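Local structure of GTP cyclohydrolase 1 type 2 homolog (Escherichia coli, Escherichia coli O157:H7, 1NMP) at residues A59-H64 against N92-H97; G26-G31 against H64-K69. The protein probably protects the cell from radiation damage, perhaps by helping to degrade damaged nucleotides, and is a metal-binding toroidal homohexamer of the NIF3 family. One frame throughout, in Å; residues are numbered along the deposited sequence.

How the contacts relate
After helix 3-13 the chain lays down strand 26-29, which ends up as an edge strand of a mixed five-stranded sheet. It then passes through strands 37-41 and 59-62 before entering the loop 64-69, and this loop returns to the first strand in contact 2. Beyond helix 77-88 the chain comes back as strand 92-95, and contact 1 closes the beta-alpha-beta unit by setting it beside 59-62. The two loops so closed cross rather than nest, and H64 belongs to both contacts. Strand 92-95 also pairs antiparallel with 26-29, where Q28 N lies 2.8 Å from L93 O. Between them the contacts tie the edge strand, two inner strands and the metal-site loop together.

Contact 1: residues A59-H64 against N92-H97; sequences AVIVHH and NLYGWH. With MG (magnesium ion), chain H.
V60 and N92 open a parallel strand pair, the core of the beta-alpha-beta crossover formed by strand 59-62, helix 77-88 and strand 92-95. V60 N donates to N92 O (2.9 Å), and the bonding alternates along the pair until W96 N reaches V62 O. Branched V60 and I61 suit the extended backbone. V60 CG1 meets L93 CD1 on the face turned to helix 46-54; on the other, facing helix 3-13, I61 CG2 packs against the edge of the W96 indole at CE3 (3.9 Å), while A59, small enough to fit, puts CB at the edge of the Y94 ring.

H63 shows how the strand end becomes a metal site. H63 CB lies 4.0 Å from W96 O, and CG is also near that oxygen. With CG anti to the backbone N (chi1 173°), the ring runs on beyond the strand; H63 ND1 gives its hydrogen to a lone pair of W96 O (3.1 Å), which helps fix the ring's rotation, although the oxygen sits somewhat out of the ring plane. CD2 neighbours the magnesium ion. H63 CE1 has H97 O at the ring edge (3.2 Å) and H97 CD2 at 3.6 Å. Last, H63 NE2 binds the magnesium ion at 2.5 Å, with D101 and E219 also among its ligands.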
ATOM      1  N   ALA A  59      18.763  34.342  25.512  1.00 12.79           N
ATOM      2  CA  ALA A  59      19.110  33.101  26.206  1.00 12.40           C
ATOM      3  C   ALA A  59      18.126  31.960  25.832  1.00 11.65           C
ATOM      4  O   ALA A  59      16.984  32.185  25.391  1.00  9.22           O
ATOM      5  CB  ALA A  59      19.092  33.301  27.768  1.00 10.92           C
ATOM      6  N   VAL A  60      18.611  30.744  26.042  1.00 11.52           N
ATOM      7  CA  VAL A  60      17.868  29.518  25.805  1.00 10.88           C
ATOM      8  C   VAL A  60      18.104  28.765  27.125  1.00 11.15           C
ATOM      9  O   VAL A  60      19.220  28.777  27.655  1.00 10.36           O
ATOM     10  CB  VAL A  60      18.541  28.696  24.708  1.00 10.18           C
ATOM     11  CG1 VAL A  60      17.920  27.292  24.659  1.00  9.99           C
ATOM     12  CG2 VAL A  60      18.412  29.372  23.358  1.00  9.95           C
ATOM     13  N   ILE A  61      17.047  28.162  27.682  1.00 10.29           N
ATOM     14  CA  ILE A  61      17.162  27.356  28.861  1.00  8.04           C
ATOM     15  C   ILE A  61      16.531  26.013  28.450  1.00  9.05           C
ATOM     16  O   ILE A  61      15.428  25.989  27.817  1.00  8.91           O
ATOM     17  CB  ILE A  61      16.337  27.921  30.033  1.00  6.79           C
ATOM     18  CG1 ILE A  61      16.813  29.297  30.368  1.00  6.58           C
ATOM     19  CG2 ILE A  61      16.511  27.008  31.247  1.00  4.12           C
ATOM     20  CD1 ILE A  61      16.027  29.857  31.607  1.00  6.78           C
ATOM     21  N   VAL A  62      17.196  24.906  28.813  1.00  9.55           N
ATOM     22  CA  VAL A  62      16.710  23.568  28.451  1.00  9.86           C
ATOM     23  C   VAL A  62      16.917  22.601  29.613  1.00 10.50           C
ATOM     24  O   VAL A  62      17.641  22.922  30.560  1.00 11.62           O
ATOM     25  CB  VAL A  62      17.564  22.971  27.226  1.00 11.35           C
ATOM     26  CG1 VAL A  62      17.314  23.745  25.920  1.00  7.93           C
ATOM     27  CG2 VAL A  62      19.081  22.966  27.613  1.00 10.44           C
ATOM     28  N   HIS A  63      16.361  21.383  29.513  1.00 10.07           N
ATOM     29  CA  HIS A  63      16.616  20.321  30.519  1.00  9.05           C
ATOM     30  C   HIS A  63      17.931  19.539  30.091  1.00  9.62           C
ATOM     31  O   HIS A  63      18.743  19.078  30.942  1.00  8.48           O
ATOM     32  CB  HIS A  63      15.388  19.408  30.524  1.00  8.04           C
ATOM     33  CG  HIS A  63      15.520  18.167  31.353  1.00  6.61           C
ATOM     34  ND1 HIS A  63      15.934  18.189  32.662  1.00  5.10           N
ATOM     35  CD2 HIS A  63      15.212  16.878  31.075  1.00  4.83           C
ATOM     36  CE1 HIS A  63      15.894  16.966  33.155  1.00  3.52           C
ATOM     37  NE2 HIS A  63      15.448  16.154  32.207  1.00  2.55           N
ATOM     38  N   HIS A  64      18.120  19.367  28.770  1.00 10.04           N
ATOM     39  CA  HIS A  64      19.299  18.662  28.201  1.00 12.00           C
ATOM     40  C   HIS A  64      20.255  19.556  27.440  1.00 12.14           C
ATOM     41  O   HIS A  64      19.963  19.921  26.287  1.00 13.40           O
ATOM     42  CB  HIS A  64      18.860  17.576  27.226  1.00 13.32           C
ATOM     43  CG  HIS A  64      18.003  16.513  27.860  1.00 14.95           C
ATOM     44  ND1 HIS A  64      16.743  16.203  27.389  1.00 17.10           N
ATOM     45  CD2 HIS A  64      18.235  15.670  28.898  1.00 15.33           C
ATOM     46  CE1 HIS A  64      16.238  15.207  28.105  1.00 18.47           C
ATOM     47  NE2 HIS A  64      17.121  14.868  29.029  1.00 17.18           N
ATOM     48  N   ASN A  92      23.004  33.242  25.521  1.00 12.78           N
ATOM     49  CA  ASN A  92      23.376  32.467  26.705  1.00 11.49           C
ATOM     50  C   ASN A  92      22.687  31.087  26.677  1.00 12.49           C
ATOM     51  O   ASN A  92      21.463  31.011  26.463  1.00 12.96           O
ATOM     52  CB  ASN A  92      22.896  33.211  27.954  1.00  9.76           C
ATOM     53  CG  ASN A  92      23.610  34.553  28.129  1.00  9.45           C
ATOM     54  OD1 ASN A  92      24.629  34.602  28.781  1.00  9.23           O
ATOM     55  ND2 ASN A  92      23.105  35.633  27.484  1.00  7.45           N
ATOM     56  N   LEU A  93      23.409  29.994  26.875  1.00 10.62           N
ATOM     57  CA  LEU A  93      22.703  28.713  26.905  1.00 10.86           C
ATOM     58  C   LEU A  93      22.794  28.294  28.351  1.00 12.28           C
ATOM     59  O   LEU A  93      23.909  28.343  28.963  1.00 12.90           O
ATOM     60  CB  LEU A  93      23.368  27.620  26.037  1.00  9.94           C
ATOM     61  CG  LEU A  93      22.801  26.208  26.283  1.00  9.31           C
ATOM     62  CD1 LEU A  93      21.290  26.212  25.917  1.00  5.39           C
ATOM     63  CD2 LEU A  93      23.618  25.129  25.459  1.00  9.02           C
ATOM     64  N   TYR A  94      21.634  27.957  28.936  1.00 12.29           N
ATOM     65  CA  TYR A  94      21.589  27.495  30.333  1.00 12.63           C
ATOM     66  C   TYR A  94      20.928  26.136  30.273  1.00 12.12           C
ATOM     67  O   TYR A  94      20.004  25.934  29.500  1.00 13.08           O
ATOM     68  CB  TYR A  94      20.663  28.351  31.219  1.00 11.31           C
ATOM     69  CG  TYR A  94      21.064  29.789  31.370  1.00 11.48           C
ATOM     70  CD1 TYR A  94      21.742  30.224  32.508  1.00 12.12           C
ATOM     71  CD2 TYR A  94      20.642  30.728  30.450  1.00 10.92           C
ATOM     72  CE1 TYR A  94      21.979  31.553  32.763  1.00 11.50           C
ATOM     73  CE2 TYR A  94      20.868  32.051  30.667  1.00 13.86           C
ATOM     74  CZ  TYR A  94      21.543  32.446  31.855  1.00 12.72           C
ATOM     75  OH  TYR A  94      21.744  33.754  32.076  1.00 13.07           O
ATOM     76  N   GLY A  95      21.364  25.221  31.120  1.00 13.24           N
ATOM     77  CA  GLY A  95      20.747  23.911  31.150  1.00 12.20           C
ATOM     78  C   GLY A  95      20.662  23.424  32.555  1.00 12.91           C
ATOM     79  O   GLY A  95      21.605  23.699  33.312  1.00 12.58           O
ATOM     80  N   TRP A  96      19.545  22.740  32.914  1.00 12.43           N
ATOM     81  CA  TRP A  96      19.359  22.129  34.246  1.00 10.30           C
ATOM     82  C   TRP A  96      18.825  20.723  34.045  1.00 11.60           C
ATOM     83  O   TRP A  96      17.710  20.527  33.531  1.00 11.83           O
ATOM     84  CB  TRP A  96      18.366  22.934  35.086  1.00  8.54           C
ATOM     85  CG  TRP A  96      19.027  24.053  35.859  1.00  8.29           C
ATOM     86  CD1 TRP A  96      19.729  23.952  37.068  1.00  8.12           C
ATOM     87  CD2 TRP A  96      19.109  25.412  35.471  1.00  6.03           C
ATOM     88  NE1 TRP A  96      20.233  25.172  37.433  1.00  5.66           N
ATOM     89  CE2 TRP A  96      19.873  26.093  36.464  1.00  8.73           C
ATOM     90  CE3 TRP A  96      18.626  26.136  34.374  1.00  7.82           C
ATOM     91  CZ2 TRP A  96      20.164  27.503  36.378  1.00  6.41           C
ATOM     92  CZ3 TRP A  96      18.928  27.550  34.283  1.00  9.04           C
ATOM     93  CH2 TRP A  96      19.689  28.192  35.290  1.00  8.28           C
ATOM     94  N   HIS A  97      19.586  19.739  34.503  1.00 11.51           N
ATOM     95  CA  HIS A  97      19.231  18.350  34.315  1.00 12.97           C
ATOM     96  C   HIS A  97      18.530  17.790  35.540  1.00 12.51           C
ATOM     97  O   HIS A  97      17.354  18.137  35.756  1.00 14.90           O
ATOM     98  CB  HIS A  97      20.505  17.529  33.952  1.00 14.46           C
ATOM     99  CG  HIS A  97      20.225  16.112  33.552  1.00 14.31           C
ATOM    100  ND1 HIS A  97      21.021  15.060  33.949  1.00 17.33           N
ATOM    101  CD2 HIS A  97      19.190  15.561  32.862  1.00 16.52           C
ATOM    102  CE1 HIS A  97      20.481  13.916  33.542  1.00 17.13           C
ATOM    103  NE2 HIS A  97      19.368  14.193  32.884  1.00 17.85           N
TER
HETATM  104 MG    MG H 302      15.421  13.882  33.126  1.00 24.81          MG

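Contact 2: residues G26-G31 against H64-K69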
ATOM      1  N   GLY A  26      23.287  25.031  35.083  1.00 13.70           N
ATOM      2  CA  GLY A  26      23.424  26.481  35.166  1.00 13.02           C
ATOM      3  C   GLY A  26      23.789  27.106  33.818  1.00 13.76           C
ATOM      4  O   GLY A  26      23.260  26.652  32.777  1.00 14.54           O
ATOM      5  N   LEU A  27      24.693  28.100  33.797  1.00 12.59           N
ATOM      6  CA  LEU A  27      25.066  28.773  32.526  1.00 11.68           C
ATOM      7  C   LEU A  27      26.106  27.886  31.898  1.00 10.87           C
ATOM      8  O   LEU A  27      27.196  27.714  32.469  1.00 11.02           O
ATOM      9  CB  LEU A  27      25.663  30.144  32.796  1.00  9.67           C
ATOM     10  CG  LEU A  27      25.362  31.357  31.930  1.00 11.67           C
ATOM     11  CD1 LEU A  27      26.549  32.272  32.060  1.00  9.36           C
ATOM     12  CD2 LEU A  27      25.132  31.091  30.534  1.00  9.61           C
ATOM     13  N   GLN A  28      25.800  27.322  30.724  1.00 11.26           N
ATOM     14  CA  GLN A  28      26.763  26.398  30.043  1.00 11.02           C
ATOM     15  C   GLN A  28      27.588  27.121  28.963  1.00 11.74           C
ATOM     16  O   GLN A  28      28.779  26.810  28.681  1.00 11.99           O
ATOM     17  CB  GLN A  28      26.004  25.207  29.435  1.00 10.61           C
ATOM     18  CG  GLN A  28      25.620  24.150  30.450  1.00 13.14           C
ATOM     19  CD  GLN A  28      24.860  23.047  29.823  1.00 14.68           C
ATOM     20  OE1 GLN A  28      24.871  22.919  28.596  1.00 13.90           O
ATOM     21  NE2 GLN A  28      24.199  22.203  30.648  1.00 14.00           N
ATOM     22  N   VAL A  29      26.940  28.091  28.329  1.00 12.05           N
ATOM     23  CA  VAL A  29      27.617  28.872  27.331  1.00 11.54           C
ATOM     24  C   VAL A  29      27.244  30.338  27.559  1.00 12.49           C
ATOM     25  O   VAL A  29      26.048  30.733  27.454  1.00  9.75           O
ATOM     26  CB  VAL A  29      27.207  28.414  25.938  1.00 11.37           C
ATOM     27  CG1 VAL A  29      28.104  29.144  24.853  1.00 10.07           C
ATOM     28  CG2 VAL A  29      27.362  26.840  25.855  1.00  7.76           C
ATOM     29  N   GLU A  30      28.265  31.141  27.873  1.00 12.29           N
ATOM     30  CA  GLU A  30      28.053  32.564  28.130  1.00 13.36           C
ATOM     31  C   GLU A  30      27.866  33.365  26.843  1.00 13.47           C
ATOM     32  O   GLU A  30      28.641  33.180  25.887  1.00 12.45           O
ATOM     33  CB  GLU A  30      29.232  33.152  28.894  1.00 14.94           C
ATOM     34  CG  GLU A  30      29.107  34.696  29.167  1.00 17.54           C
ATOM     35  CD  GLU A  30      30.326  35.221  29.939  1.00 18.87           C
ATOM     36  OE1 GLU A  30      30.426  36.436  30.252  1.00 19.34           O
ATOM     37  OE2 GLU A  30      31.195  34.374  30.241  1.00 22.19           O
ATOM     38  N   GLY A  31      26.856  34.253  26.841  1.00 13.51           N
ATOM     39  CA  GLY A  31      26.546  35.118  25.704  1.00 12.11           C
ATOM     40  C   GLY A  31      26.474  36.561  26.230  1.00 13.32           C
ATOM     41  O   GLY A  31      27.163  36.896  27.200  1.00 12.38           O
ATOM     42  N   HIS A  64      18.120  19.367  28.770  1.00 10.04           N
ATOM     43  CA  HIS A  64      19.299  18.662  28.201  1.00 12.00           C
ATOM     44  C   HIS A  64      20.255  19.556  27.440  1.00 12.14           C
ATOM     45  O   HIS A  64      19.963  19.921  26.287  1.00 13.40           O
ATOM     46  CB  HIS A  64      18.860  17.576  27.226  1.00 13.32           C
ATOM     47  CG  HIS A  64      18.003  16.513  27.860  1.00 14.95           C
ATOM     48  ND1 HIS A  64      16.743  16.203  27.389  1.00 17.10           N
ATOM     49  CD2 HIS A  64      18.235  15.670  28.898  1.00 15.33           C
ATOM     50  CE1 HIS A  64      16.238  15.207  28.105  1.00 18.47           C
ATOM     51  NE2 HIS A  64      17.121  14.868  29.029  1.00 17.18           N
ATOM     52  N   GLY A  65      21.386  19.922  28.051  1.00 12.59           N
ATOM     53  CA  GLY A  65      22.338  20.799  27.366  1.00 11.45           C
ATOM     54  C   GLY A  65      23.556  20.024  26.838  1.00 12.25           C
ATOM     55  O   GLY A  65      23.367  18.921  26.286  1.00  9.34           O
ATOM     56  N   TYR A  66      24.791  20.560  27.031  1.00 11.98           N
ATOM     57  CA  TYR A  66      26.027  19.895  26.514  1.00 12.52           C
ATOM     58  C   TYR A  66      27.003  19.481  27.593  1.00 12.93           C
ATOM     59  O   TYR A  66      26.736  19.597  28.800  1.00 15.14           O
ATOM     60  CB  TYR A  66      26.768  20.838  25.530  1.00  9.10           C
ATOM     61  CG  TYR A  66      25.866  21.479  24.516  1.00  8.27           C
ATOM     62  CD1 TYR A  66      24.741  20.795  24.022  1.00  9.88           C
ATOM     63  CD2 TYR A  66      26.105  22.774  24.037  1.00  7.67           C
ATOM     64  CE1 TYR A  66      23.850  21.408  23.062  1.00  8.09           C
ATOM     65  CE2 TYR A  66      25.255  23.369  23.084  1.00  5.43           C
ATOM     66  CZ  TYR A  66      24.129  22.691  22.602  1.00  8.90           C
ATOM     67  OH  TYR A  66      23.232  23.303  21.639  1.00  9.90           O
ATOM     68  N   PHE A  67      28.135  18.943  27.189  1.00 14.69           N
ATOM     69  CA  PHE A  67      29.153  18.674  28.211  1.00 15.54           C
ATOM     70  C   PHE A  67      28.849  17.602  29.213  1.00 17.42           C
ATOM     71  O   PHE A  67      29.081  17.773  30.415  1.00 19.92           O
ATOM     72  CB  PHE A  67      29.419  19.964  28.977  1.00 13.95           C
ATOM     73  CG  PHE A  67      29.607  21.195  28.068  1.00 12.65           C
ATOM     74  CD1 PHE A  67      30.363  21.111  26.891  1.00 10.57           C
ATOM     75  CD2 PHE A  67      29.031  22.425  28.413  1.00 12.91           C
ATOM     76  CE1 PHE A  67      30.554  22.228  26.060  1.00 12.34           C
ATOM     77  CE2 PHE A  67      29.220  23.561  27.575  1.00 13.53           C
ATOM     78  CZ  PHE A  67      29.985  23.449  26.403  1.00 11.05           C
ATOM     79  N   TRP A  68      28.312  16.502  28.705  1.00 19.61           N
ATOM     80  CA  TRP A  68      27.974  15.296  29.455  1.00 19.99           C
ATOM     81  C   TRP A  68      29.265  14.612  29.794  1.00 21.03           C
ATOM     82  O   TRP A  68      30.201  14.576  28.962  1.00 20.37           O
ATOM     83  CB  TRP A  68      27.100  14.398  28.563  1.00 18.91           C
ATOM     84  CG  TRP A  68      25.804  15.118  28.240  1.00 19.89           C
ATOM     85  CD1 TRP A  68      25.477  15.790  27.077  1.00 20.06           C
ATOM     86  CD2 TRP A  68      24.710  15.333  29.152  1.00 19.53           C
ATOM     87  NE1 TRP A  68      24.230  16.412  27.221  1.00 20.57           N
ATOM     88  CE2 TRP A  68      23.749  16.150  28.483  1.00 18.95           C
ATOM     89  CE3 TRP A  68      24.453  14.920  30.478  1.00 19.14           C
ATOM     90  CZ2 TRP A  68      22.549  16.566  29.097  1.00 19.16           C
ATOM     91  CZ3 TRP A  68      23.236  15.338  31.094  1.00 19.06           C
ATOM     92  CH2 TRP A  68      22.309  16.150  30.392  1.00 18.52           C
ATOM     93  N   LYS A  69      29.319  14.053  31.005  1.00 22.19           N
ATOM     94  CA  LYS A  69      30.532  13.354  31.496  1.00 22.93           C
ATOM     95  C   LYS A  69      30.982  12.260  30.520  1.00 22.21           C
ATOM     96  O   LYS A  69      30.161  11.498  30.004  1.00 23.17           O
ATOM     97  CB  LYS A  69      30.269  12.749  32.894  1.00 23.36           C
ATOM     98  CG  LYS A  69      31.467  12.930  33.850  1.00 24.97           C
ATOM     99  CD  LYS A  69      31.621  14.439  34.277  1.00 27.58           C
ATOM    100  CE  LYS A  69      30.430  14.933  35.186  1.00 27.30           C
ATOM    101  NZ  LYS A  69      30.177  16.428  35.217  1.00 27.91           N
TER
HETATM  102  O   HOH W   1      23.691  19.467  29.853  1.00 17.16           O
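A side-chain amide, not backbone, makes the hydrogen bond that joins the strand to the loop: Q28 OE1 accepts the backbone N-H of Y66 at 2.8 Å, in a nearly straight bond (173° at the hydrogen), although the donor is tilted from the carbonyl plane of the amide. A glutamine suits the position because it has both the length and two different polar atoms. Its CG is anti to the carbonyl carbon (chi1 -78°) and the chain is extended beyond it, which carries the amide over to the loop. While OE1 accepts, Q28 NE2 donates on the other branch to a water 2.9 Å away, and also to P24 O. That water in turn donates to Y66 O and weakly accepts from G65 N, so one amide holds the backbone at G65 and Y66 directly through OE1 and through a water on NE2. G65 has no side chain, which leaves room for Q28 OE1 3.5 Å from G65 CA.

Q28 and V29 both face L93 of strand 92-95, a classic beta bulge in the edge strand of the five-stranded sheet. The loop they meet follows strand 59-62, begins at H64, probably a ligand of the second metal ion, and leads on to helix 77-88. Here F67 brings its ring edge to the bulge: Q28 O lies at the edge of its ring, 3.5 Å from F67 CE2, and V29 CG2 approaches the same CE2 at 4.1 Å, the V29 and F67 side chains crossing at about a right angle. One face of the F67 ring is covered by Y66 CB, 3.7 Å above the ring plane and over its centre. The Y66 hydroxyl bonds to A44 O. Farther along, W68 NE1 donates to G65 O (2.8 Å), the donor standing above the carbonyl plane, and the water rests over one face of the indole.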